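Local coordinates for putative cell filamentation protein (Bartonella quintana, PDB 4N67) that binds ADP and, as a Fic-domain effector translocated by Bartonella, probably adenylylates (AMPylates) target proteins of the host, at residues R115-L120 with D150-F155; F57-L62 with K119-L124; H11-K16 with S91-P96. The protein carries 2 engineered substitutions. All blocks are in the same frame, centred on the assembly; numbering follows the deposited sequence.

Interaction 1 of 3, residues R115-L120 with D150-F155. With ADP (adenosine-5'-diphosphate), chain B.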
loop_
_atom_site.group_PDB
_atom_site.type_symbol
_atom_site.label_atom_id
_atom_site.label_comp_id
_atom_site.label_asym_id
_atom_site.label_seq_id
_atom_site.Cartn_x
_atom_site.Cartn_y
_atom_site.Cartn_z
ATOM N N ARG A 115 8.898 3.462 -12.331
ATOM C CA ARG A 115 8.698 2.641 -13.524
ATOM C C ARG A 115 7.654 1.555 -13.280
ATOM O O ARG A 115 6.795 1.301 -14.129
ATOM C CB ARG A 115 10.035 2.018 -14.018
ATOM C CG ARG A 115 10.941 2.965 -14.795
ATOM C CD ARG A 115 12.254 2.304 -15.254
ATOM N NE ARG A 115 13.333 2.640 -14.319
ATOM C CZ ARG A 115 14.152 1.791 -13.699
ATOM N NH1 ARG A 115 15.047 2.271 -12.847
ATOM N NH2 ARG A 115 14.091 0.488 -13.906
ATOM N N GLU A 116 7.726 0.908 -12.116
ATOM C CA GLU A 116 6.738 -0.106 -11.787
ATOM C C GLU A 116 5.343 0.467 -11.579
ATOM O O GLU A 116 4.374 -0.159 -11.967
ATOM C CB GLU A 116 7.179 -0.933 -10.582
ATOM C CG GLU A 116 8.404 -1.785 -10.909
ATOM C CD GLU A 116 8.958 -2.578 -9.747
ATOM O OE1 GLU A 116 8.195 -2.883 -8.811
ATOM O OE2 GLU A 116 10.165 -2.941 -9.796
ATOM N N LEU A 117 5.225 1.618 -10.943
ATOM C CA LEU A 117 3.911 2.233 -10.772
ATOM C C LEU A 117 3.354 2.656 -12.130
ATOM O O LEU A 117 2.150 2.494 -12.351
ATOM C CB LEU A 117 3.984 3.437 -9.841
ATOM C CG LEU A 117 4.310 3.059 -8.400
ATOM C CD1 LEU A 117 4.489 4.300 -7.565
ATOM C CD2 LEU A 117 3.256 2.135 -7.802
ATOM N N LYS A 118 4.202 3.172 -13.025
ATOM C CA LYS A 118 3.763 3.506 -14.404
ATOM C C LYS A 118 3.251 2.288 -15.144
ATOM O O LYS A 118 2.178 2.335 -15.774
ATOM C CB LYS A 118 4.897 4.157 -15.198
ATOM N N LYS A 119 3.980 1.174 -15.053
ATOM C CA LYS A 119 3.566 -0.069 -15.705
ATOM C C LYS A 119 2.234 -0.567 -15.170
ATOM O O LYS A 119 1.382 -1.026 -15.939
ATOM C CB LYS A 119 4.651 -1.157 -15.587
ATOM N N LEU A 120 2.041 -0.461 -13.851
ATOM C CA LEU A 120 0.781 -0.858 -13.237
ATOM C C LEU A 120 -0.378 0.017 -13.707
ATOM O O LEU A 120 -1.436 -0.504 -14.057
ATOM C CB LEU A 120 0.911 -0.851 -11.708
ATOM C CG LEU A 120 -0.375 -1.246 -10.982
ATOM C CD1 LEU A 120 -0.912 -2.621 -11.393
ATOM C CD2 LEU A 120 -0.100 -1.163 -9.497
ATOM N N ASP A 150 3.148 -4.647 -3.993
ATOM C CA ASP A 150 4.032 -5.155 -2.928
ATOM C C ASP A 150 5.477 -4.958 -3.318
ATOM O O ASP A 150 6.272 -4.502 -2.494
ATOM C CB ASP A 150 3.836 -6.664 -2.659
ATOM C CG ASP A 150 2.926 -6.974 -1.497
ATOM O OD1 ASP A 150 2.669 -6.109 -0.653
ATOM O OD2 ASP A 150 2.569 -8.178 -1.367
ATOM N N HIS A 151 5.825 -5.320 -4.549
ATOM C CA HIS A 151 7.198 -5.212 -4.986
ATOM C C HIS A 151 7.621 -3.758 -5.089
ATOM O O HIS A 151 8.741 -3.419 -4.720
ATOM C CB HIS A 151 7.443 -5.921 -6.314
ATOM C CG HIS A 151 8.875 -5.872 -6.726
ATOM N ND1 HIS A 151 9.373 -4.898 -7.558
ATOM C CD2 HIS A 151 9.935 -6.640 -6.371
ATOM C CE1 HIS A 151 10.677 -5.058 -7.691
ATOM N NE2 HIS A 151 11.043 -6.116 -6.992
ATOM N N ALA A 152 6.751 -2.905 -5.600
ATOM C CA ALA A 152 7.116 -1.485 -5.741
ATOM C C ALA A 152 7.400 -0.821 -4.378
ATOM O O ALA A 152 8.325 -0.013 -4.253
ATOM C CB ALA A 152 6.040 -0.721 -6.486
ATOM N N HIS A 153 6.592 -1.163 -3.370
ATOM C CA HIS A 153 6.800 -0.724 -1.997
ATOM C C HIS A 153 7.185 0.752 -1.940
ATOM O O HIS A 153 8.279 1.094 -1.491
ATOM C CB HIS A 153 7.879 -1.596 -1.345
ATOM C CG HIS A 153 7.967 -1.475 0.138
ATOM N ND1 HIS A 153 7.159 -2.204 0.979
ATOM C CD2 HIS A 153 8.824 -0.798 0.937
ATOM C CE1 HIS A 153 7.493 -1.957 2.235
ATOM N NE2 HIS A 153 8.500 -1.106 2.238
ATOM N N PRO A 154 6.320 1.641 -2.453
ATOM C CA PRO A 154 6.795 2.984 -2.778
ATOM C C PRO A 154 7.149 3.909 -1.647
ATOM O O PRO A 154 7.804 4.909 -1.901
ATOM C CB PRO A 154 5.644 3.588 -3.602
ATOM C CG PRO A 154 4.850 2.411 -4.039
ATOM C CD PRO A 154 4.954 1.418 -2.948
ATOM N N PHE A 155 6.699 3.597 -0.431
ATOM C CA PHE A 155 6.849 4.492 0.714
ATOM C C PHE A 155 7.835 3.965 1.747
ATOM O O PHE A 155 8.060 2.771 1.866
ATOM C CB PHE A 155 5.464 4.770 1.330
ATOM C CG PHE A 155 4.441 5.256 0.325
ATOM C CD1 PHE A 155 4.428 6.589 -0.089
ATOM C CD2 PHE A 155 3.539 4.392 -0.251
ATOM C CE1 PHE A 155 3.539 7.020 -1.044
ATOM C CE2 PHE A 155 2.652 4.839 -1.216
ATOM C CZ PHE A 155 2.665 6.156 -1.609
HETATM P PB ADP B . 5.507 -1.088 5.925
HETATM O O1B ADP B . 7.000 -1.247 6.253
HETATM O O2B ADP B . 5.338 -0.530 4.554
HETATM O O3B ADP B . 4.716 -0.300 6.971
HETATM P PA ADP B . 3.810 -3.487 5.798
HETATM O O1A ADP B . 3.548 -4.430 6.982
HETATM O O2A ADP B . 2.741 -2.458 5.509
HETATM O O3A ADP B . 5.205 -2.662 6.057
HETATM O "O5'" ADP B . 4.143 -4.397 4.540
HETATM C "C5'" ADP B . 4.055 -3.896 3.201
HETATM C "C4'" ADP B . 3.674 -5.058 2.290
HETATM O "O4'" ADP B . 4.800 -5.948 2.152
HETATM C "C3'" ADP B . 2.496 -5.872 2.817
HETATM O "O3'" ADP B . 1.565 -6.160 1.755
HETATM C "C2'" ADP B . 3.151 -7.142 3.327
HETATM O "O2'" ADP B . 2.305 -8.299 3.308
HETATM C "C1'" ADP B . 4.313 -7.286 2.387
HETATM N N9 ADP B . 5.430 -8.109 2.893
HETATM C C8 ADP B . 5.752 -8.419 4.164
HETATM N N7 ADP B . 6.877 -9.174 4.144
HETATM C C5 ADP B . 7.276 -9.345 2.877
HETATM C C6 ADP B . 8.362 -10.032 2.167
HETATM N N6 ADP B . 9.290 -10.703 2.916
HETATM N N1 ADP B . 8.437 -9.968 0.828
HETATM C C2 ADP B . 7.498 -9.274 0.127
HETATM N N3 ADP B . 6.470 -8.633 0.726
HETATM C C4 ADP B . 6.311 -8.624 2.049
#
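Glu116 of helix 112-126 meets His151 and Ala152 just where helix 135-152 gives way to the Fic signature motif. The motif opens with the HPF sequence His153, Pro154, Phe155. The contact has a more open polar side and a buried apolar side.

The polar side is a His-carboxylate pair, and both residues are partly exposed. His151 ND1 donates to Glu116 OE1 over 2.6 Å, and the N-H...O angle of 170° makes the bond nearly straight. The oxygen lies in the imidazole plane and takes the bond on its syn side. The carboxylate stands at the ring edge, almost coplanar with the ring (25° apart). Its other oxygen, Glu116 OE2, continues along that edge to 3.0 Å from His151 CE1. The two side chains cross at about a right angle. Glu116 is extended beyond CG, which lets its carboxylate span the gap to the second helix. The bond to ND1 would hold the His151 ring in its present rotation.

On the apolar side the residues are buried. Ala152 CB points into the contact and sits 3.8 Å from Glu116 OE1, so it borders both halves. It also meets Leu117 CD2 at 4.2 Å. Both methyl branches of Leu117 lie against the Pro154 ring, while Leu62 of helix 59-70 touches Leu117 and Pro154 from outside the pair.

His153, the first residue beyond the helix, has positive phi. Its CB points away from helix 112-126, and its ring lies near the bound ADP, with His153 CE1 at 3.5 Å from ADP O2B. Three residues earlier, Asp150 also belongs to this pocket: its OD1 accepts a hydrogen bond of 2.6 Å from the ribose hydroxyl O3' of ADP.

Interaction 2 of 3, residues F57-L62 with K119-L124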
loop_
_atom_site.group_PDB
_atom_site.type_symbol
_atom_site.label_atom_id
_atom_site.label_comp_id
_atom_site.label_asym_id
_atom_site.label_seq_id
_atom_site.Cartn_x
_atom_site.Cartn_y
_atom_site.Cartn_z
ATOM N N PHE A 57 -7.033 4.965 -11.466
ATOM C CA PHE A 57 -6.334 4.293 -10.363
ATOM C C PHE A 57 -4.859 4.318 -10.694
ATOM O O PHE A 57 -4.307 3.410 -11.332
ATOM C CB PHE A 57 -6.893 2.871 -10.178
ATOM C CG PHE A 57 -8.253 2.868 -9.554
ATOM C CD1 PHE A 57 -9.399 2.962 -10.322
ATOM C CD2 PHE A 57 -8.376 2.787 -8.173
ATOM C CE1 PHE A 57 -10.641 2.995 -9.721
ATOM C CE2 PHE A 57 -9.604 2.835 -7.578
ATOM C CZ PHE A 57 -10.735 2.924 -8.344
ATOM N N ASP A 58 -4.211 5.424 -10.340
ATOM C CA ASP A 58 -2.847 5.679 -10.755
ATOM C C ASP A 58 -1.915 5.948 -9.575
ATOM O O ASP A 58 -2.320 5.890 -8.397
ATOM C CB ASP A 58 -2.814 6.822 -11.780
ATOM C CG ASP A 58 -3.395 8.155 -11.258
ATOM O OD1 ASP A 58 -3.720 8.247 -10.065
ATOM O OD2 ASP A 58 -3.498 9.101 -12.105
ATOM N N ALA A 59 -0.644 6.214 -9.861
ATOM C CA ALA A 59 0.316 6.474 -8.786
ATOM C C ALA A 59 -0.084 7.686 -7.941
ATOM O O ALA A 59 0.126 7.721 -6.723
ATOM C CB ALA A 59 1.702 6.643 -9.358
ATOM N N ALA A 60 -0.659 8.688 -8.592
ATOM C CA ALA A 60 -1.147 9.859 -7.867
ATOM C C ALA A 60 -2.200 9.485 -6.871
ATOM O O ALA A 60 -2.222 10.004 -5.757
ATOM C CB ALA A 60 -1.680 10.905 -8.803
ATOM N N TYR A 61 -3.095 8.586 -7.242
ATOM C CA TYR A 61 -4.099 8.154 -6.293
ATOM C C TYR A 61 -3.466 7.403 -5.125
ATOM O O TYR A 61 -3.875 7.575 -3.965
ATOM C CB TYR A 61 -5.181 7.332 -7.013
ATOM C CG TYR A 61 -6.353 6.964 -6.127
ATOM C CD1 TYR A 61 -7.112 7.922 -5.480
ATOM C CD2 TYR A 61 -6.704 5.629 -5.952
ATOM C CE1 TYR A 61 -8.185 7.572 -4.669
ATOM C CE2 TYR A 61 -7.771 5.253 -5.163
ATOM C CZ TYR A 61 -8.512 6.219 -4.525
ATOM O OH TYR A 61 -9.587 5.832 -3.762
ATOM N N LEU A 62 -2.498 6.528 -5.404
ATOM C CA LEU A 62 -1.803 5.805 -4.346
ATOM C C LEU A 62 -1.149 6.783 -3.384
ATOM O O LEU A 62 -1.252 6.627 -2.161
ATOM C CB LEU A 62 -0.795 4.837 -4.939
ATOM C CG LEU A 62 -0.192 3.850 -3.980
ATOM C CD1 LEU A 62 -1.139 2.711 -3.687
ATOM C CD2 LEU A 62 1.099 3.298 -4.553
ATOM N N LYS A 119 3.980 1.174 -15.053
ATOM C CA LYS A 119 3.566 -0.069 -15.705
ATOM C C LYS A 119 2.234 -0.567 -15.170
ATOM O O LYS A 119 1.382 -1.026 -15.939
ATOM C CB LYS A 119 4.651 -1.157 -15.587
ATOM N N LEU A 120 2.041 -0.461 -13.851
ATOM C CA LEU A 120 0.781 -0.858 -13.237
ATOM C C LEU A 120 -0.378 0.017 -13.707
ATOM O O LEU A 120 -1.436 -0.504 -14.057
ATOM C CB LEU A 120 0.911 -0.851 -11.708
ATOM C CG LEU A 120 -0.375 -1.246 -10.982
ATOM C CD1 LEU A 120 -0.912 -2.621 -11.393
ATOM C CD2 LEU A 120 -0.100 -1.163 -9.497
ATOM N N GLU A 121 -0.151 1.335 -13.751
ATOM C CA GLU A 121 -1.142 2.283 -14.285
ATOM C C GLU A 121 -1.585 1.895 -15.672
ATOM O O GLU A 121 -2.768 1.853 -15.977
ATOM C CB GLU A 121 -0.554 3.680 -14.431
ATOM C CG GLU A 121 -0.341 4.421 -13.170
ATOM C CD GLU A 121 0.193 5.828 -13.403
ATOM O OE1 GLU A 121 0.414 6.253 -14.562
ATOM O OE2 GLU A 121 0.389 6.513 -12.403
ATOM N N GLN A 122 -0.619 1.632 -16.524
ATOM C CA GLN A 122 -0.923 1.249 -17.892
ATOM C C GLN A 122 -1.694 -0.061 -17.977
ATOM O O GLN A 122 -2.610 -0.207 -18.814
ATOM C CB GLN A 122 0.353 1.162 -18.701
ATOM C CG GLN A 122 1.020 2.515 -18.885
ATOM C CD GLN A 122 2.408 2.392 -19.477
ATOM O OE1 GLN A 122 3.128 1.442 -19.194
ATOM N NE2 GLN A 122 2.780 3.340 -20.333
ATOM N N ARG A 123 -1.335 -1.024 -17.129
ATOM C CA ARG A 123 -2.040 -2.303 -17.113
ATOM C C ARG A 123 -3.497 -2.088 -16.657
ATOM O O ARG A 123 -4.455 -2.640 -17.265
ATOM C CB ARG A 123 -1.297 -3.335 -16.236
ATOM C CG ARG A 123 -0.077 -3.943 -16.921
ATOM C CD ARG A 123 0.548 -5.113 -16.162
ATOM N NE ARG A 123 1.486 -4.640 -15.142
ATOM C CZ ARG A 123 1.393 -4.819 -13.816
ATOM N NH1 ARG A 123 0.398 -5.512 -13.243
ATOM N NH2 ARG A 123 2.334 -4.309 -13.047
ATOM N N LEU A 124 -3.698 -1.253 -15.623
ATOM C CA LEU A 124 -5.059 -1.000 -15.145
ATOM C C LEU A 124 -5.882 -0.303 -16.216
ATOM O O LEU A 124 -7.043 -0.648 -16.430
ATOM C CB LEU A 124 -5.087 -0.219 -13.828
ATOM C CG LEU A 124 -4.643 -1.052 -12.644
ATOM C CD1 LEU A 124 -4.380 -0.129 -11.465
ATOM C CD2 LEU A 124 -5.679 -2.109 -12.322
HETATM O O HOH W 1 -4.341 3.835 -14.310
HETATM O O HOH W 2 -0.140 9.159 -11.550
#
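Glu121 reaches from helix 112-126 to the first turn of helix 59-70 and bonds to Ala59 there. Its CG lies beside the backbone N (chi1 -73°), and an extended chain from that point takes the carboxylate alongside Asp58 to the amide of Ala59. On the way Glu121 CG lies next to Asp58 CA and CB. Glu121 OE2 then accepts from Ala59 N over 2.8 Å, with an N-H...O angle of 169°. It is approached on its anti side. The same oxygen comes to 3.3 Å from Ala59 CB. A water also donates to Glu121 OE2 and accepts from Ala60 N at 3.0 Å. OE2 is therefore held by two bonds.

Asp58 adopts a different shape. Its CG is placed between the backbone N and the carbonyl carbon (chi1 59°), which folds the carboxylate back over the start of its own helix. Asp58 OD1 accepts from Tyr61 N at 2.9 Å. The two acids remain apart, with Asp58 OD2 at 4.7 Å from Glu121 OE2. Their like charges may be eased by the helix N-terminus that both face.

Farther along the contact, Leu124 sends CD1 to Phe57. This methyl is 3.5 Å from Phe57 O and 4.1 Å from Phe57 CB. The Phe57 ring turns elsewhere and packs on Leu170 and Ala173 of helix 164-174. A second water donates to both Phe57 O and Glu121 O, joining the backbones.

Glu121 takes Ala59 N, the water bound to its OE2 takes Ala60 N, and Asp58 takes Tyr61 N. These are the first three amides of the helix. The arrangement is an Asp N-cap on helix 59-70, extended by an acid from a neighbouring helix within the helical Fic domain.

Interaction 3 of 3, residues H11-K16 with S91-P96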
loop_
_atom_site.group_PDB
_atom_site.type_symbol
_atom_site.label_atom_id
_atom_site.label_comp_id
_atom_site.label_asym_id
_atom_site.label_seq_id
_atom_site.Cartn_x
_atom_site.Cartn_y
_atom_site.Cartn_z
ATOM N N HIS A 11 19.070 7.806 7.613
ATOM C CA HIS A 11 19.100 8.046 9.049
ATOM C C HIS A 11 18.244 9.268 9.446
ATOM O O HIS A 11 17.799 9.374 10.599
ATOM C CB HIS A 11 20.534 8.258 9.536
ATOM N N ASN A 12 18.028 10.177 8.488
ATOM C CA ASN A 12 17.306 11.413 8.729
ATOM C C ASN A 12 15.800 11.172 8.892
ATOM O O ASN A 12 15.058 12.089 9.239
ATOM C CB ASN A 12 17.585 12.450 7.652
ATOM C CG ASN A 12 18.953 13.080 7.805
ATOM O OD1 ASN A 12 19.462 13.182 8.912
ATOM N ND2 ASN A 12 19.548 13.492 6.688
ATOM N N TYR A 13 15.360 9.927 8.691
ATOM C CA TYR A 13 13.966 9.577 9.035
ATOM C C TYR A 13 13.736 9.458 10.535
ATOM O O TYR A 13 12.600 9.465 10.962
ATOM C CB TYR A 13 13.564 8.249 8.381
ATOM C CG TYR A 13 13.167 8.332 6.926
ATOM C CD1 TYR A 13 12.020 8.986 6.517
ATOM C CD2 TYR A 13 13.952 7.732 5.934
ATOM C CE1 TYR A 13 11.629 9.025 5.192
ATOM C CE2 TYR A 13 13.567 7.763 4.617
ATOM C CZ TYR A 13 12.441 8.429 4.222
ATOM O OH TYR A 13 12.079 8.443 2.878
ATOM N N PHE A 14 14.801 9.314 11.319
ATOM C CA PHE A 14 14.724 9.059 12.749
ATOM C C PHE A 14 15.216 10.244 13.544
ATOM O O PHE A 14 16.120 10.976 13.081
ATOM C CB PHE A 14 15.629 7.885 13.101
ATOM C CG PHE A 14 15.224 6.574 12.495
ATOM C CD1 PHE A 14 14.244 5.798 13.096
ATOM C CD2 PHE A 14 15.877 6.061 11.401
ATOM C CE1 PHE A 14 13.878 4.564 12.582
ATOM C CE2 PHE A 14 15.522 4.821 10.886
ATOM C CZ PHE A 14 14.527 4.073 11.479
ATOM N N TYR A 15 14.725 10.392 14.771
ATOM C CA TYR A 15 15.335 11.347 15.700
ATOM C C TYR A 15 16.780 10.917 15.974
ATOM O O TYR A 15 17.107 9.743 15.834
ATOM C CB TYR A 15 14.537 11.434 17.013
ATOM C CG TYR A 15 13.162 12.035 16.797
ATOM C CD1 TYR A 15 13.032 13.345 16.381
ATOM C CD2 TYR A 15 12.012 11.277 16.960
ATOM C CE1 TYR A 15 11.781 13.903 16.135
ATOM C CE2 TYR A 15 10.763 11.831 16.726
ATOM C CZ TYR A 15 10.651 13.125 16.317
ATOM O OH TYR A 15 9.385 13.629 16.044
ATOM N N LYS A 16 17.602 11.879 16.339
ATOM C CA LYS A 16 19.031 11.662 16.577
ATOM C C LYS A 16 19.240 10.541 17.577
ATOM O O LYS A 16 18.634 10.548 18.653
ATOM C CB LYS A 16 19.669 12.948 17.103
ATOM N N SER A 91 16.619 18.807 7.553
ATOM C CA SER A 91 17.322 17.623 7.068
ATOM C C SER A 91 16.515 16.971 5.963
ATOM O O SER A 91 15.298 17.175 5.869
ATOM C CB SER A 91 17.574 16.624 8.202
ATOM O OG SER A 91 16.379 15.988 8.631
ATOM N N THR A 92 17.214 16.189 5.139
ATOM C CA THR A 92 16.607 15.557 3.973
ATOM C C THR A 92 16.770 14.052 4.057
ATOM O O THR A 92 17.856 13.562 4.414
ATOM C CB THR A 92 17.206 16.123 2.673
ATOM O OG1 THR A 92 16.984 17.544 2.629
ATOM C CG2 THR A 92 16.583 15.499 1.440
ATOM N N ALA A 93 15.682 13.337 3.790
ATOM C CA ALA A 93 15.655 11.869 3.891
ATOM C C ALA A 93 15.127 11.239 2.615
ATOM O O ALA A 93 14.322 11.831 1.902
ATOM C CB ALA A 93 14.784 11.440 5.062
ATOM N N CYS A 94 15.601 10.031 2.352
ATOM C CA CYS A 94 15.020 9.143 1.370
ATOM C C CYS A 94 15.599 7.759 1.605
ATOM O O CYS A 94 16.521 7.592 2.391
ATOM C CB CYS A 94 15.285 9.615 -0.046
ATOM S SG CYS A 94 17.033 9.763 -0.465
ATOM N N MET A 95 15.040 6.776 0.916
ATOM C CA MET A 95 15.505 5.403 1.055
ATOM C C MET A 95 15.205 4.635 -0.217
ATOM O O MET A 95 14.263 3.877 -0.302
ATOM C CB MET A 95 14.895 4.742 2.275
ATOM C CG MET A 95 15.580 3.424 2.605
ATOM S SD MET A 95 15.099 2.877 4.232
ATOM C CE MET A 95 16.126 1.419 4.425
ATOM N N PRO A 96 16.047 4.808 -1.217
ATOM C CA PRO A 96 15.774 4.223 -2.524
ATOM C C PRO A 96 15.847 2.712 -2.538
ATOM O O PRO A 96 15.234 2.086 -3.400
ATOM C CB PRO A 96 16.857 4.817 -3.431
ATOM C CG PRO A 96 17.715 5.635 -2.579
ATOM C CD PRO A 96 17.086 5.849 -1.262
HETATM O O HOH W 3 18.038 14.379 11.155
#
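The Tyr13 ring takes Ala93 CB squarely over one face. This CH-pi contact is 3.7 Å from Ala93 CB to the ring centroid and only 2° off the ring normal. Backbone carbon C of Cys94 lies at the ring edge, near its plane. Met95 CB comes in obliquely, 4.0 Å from Tyr13 CE2. Outside the two segments, Trp76 meets the ring edge-to-face and Arg156 makes a cation-pi contact with it.

Asn12 offers the second flat group. Its ND2 donates to Thr92 O over 2.8 Å. The acceptor lies near the amide plane of Asn12, but the donor stands above the carbonyl plane of Thr92. Thr92 and Ala93 form one strand of the small antiparallel hairpin with strand 85-86. This hairpin is consistent with the flap found beside the active site in Fic enzymes. The N-terminal 3-10 turn thus packs against it.

With CG beside the backbone N (chi1 -75°), the Asn12 amide lies next to Ser91 CB. A water donates to Asn12 OD1 at 2.9 Å and weakly to Ser91 OG. The firmer partner of Ser91 OG is Asp89 OD1.

How the interactions relate
Interactions 1 and 2 are neighbours, with centres about 9 Å apart. They share Lys119 and Leu120 on helix 112-126. Pro154 CG lies 3.9 Å from Leu62 CD2, and Leu117 CB lies 4.0 Å from Ala59 CB. Helix 59-70 is thus joined to the Fic motif both directly and through helix 112-126. Interaction 3 lies apart, its centre about 27 Å from interaction 2 and about 21 Å from interaction 1, though the nearest atoms of 1 and 3 are about 6 Å apart, without touching. Its Met95 side chain is about 9 Å from the ADP held beside interaction 1, and Arg81 hydrogen-bonds to both His153 O and Met95 O, linking the two.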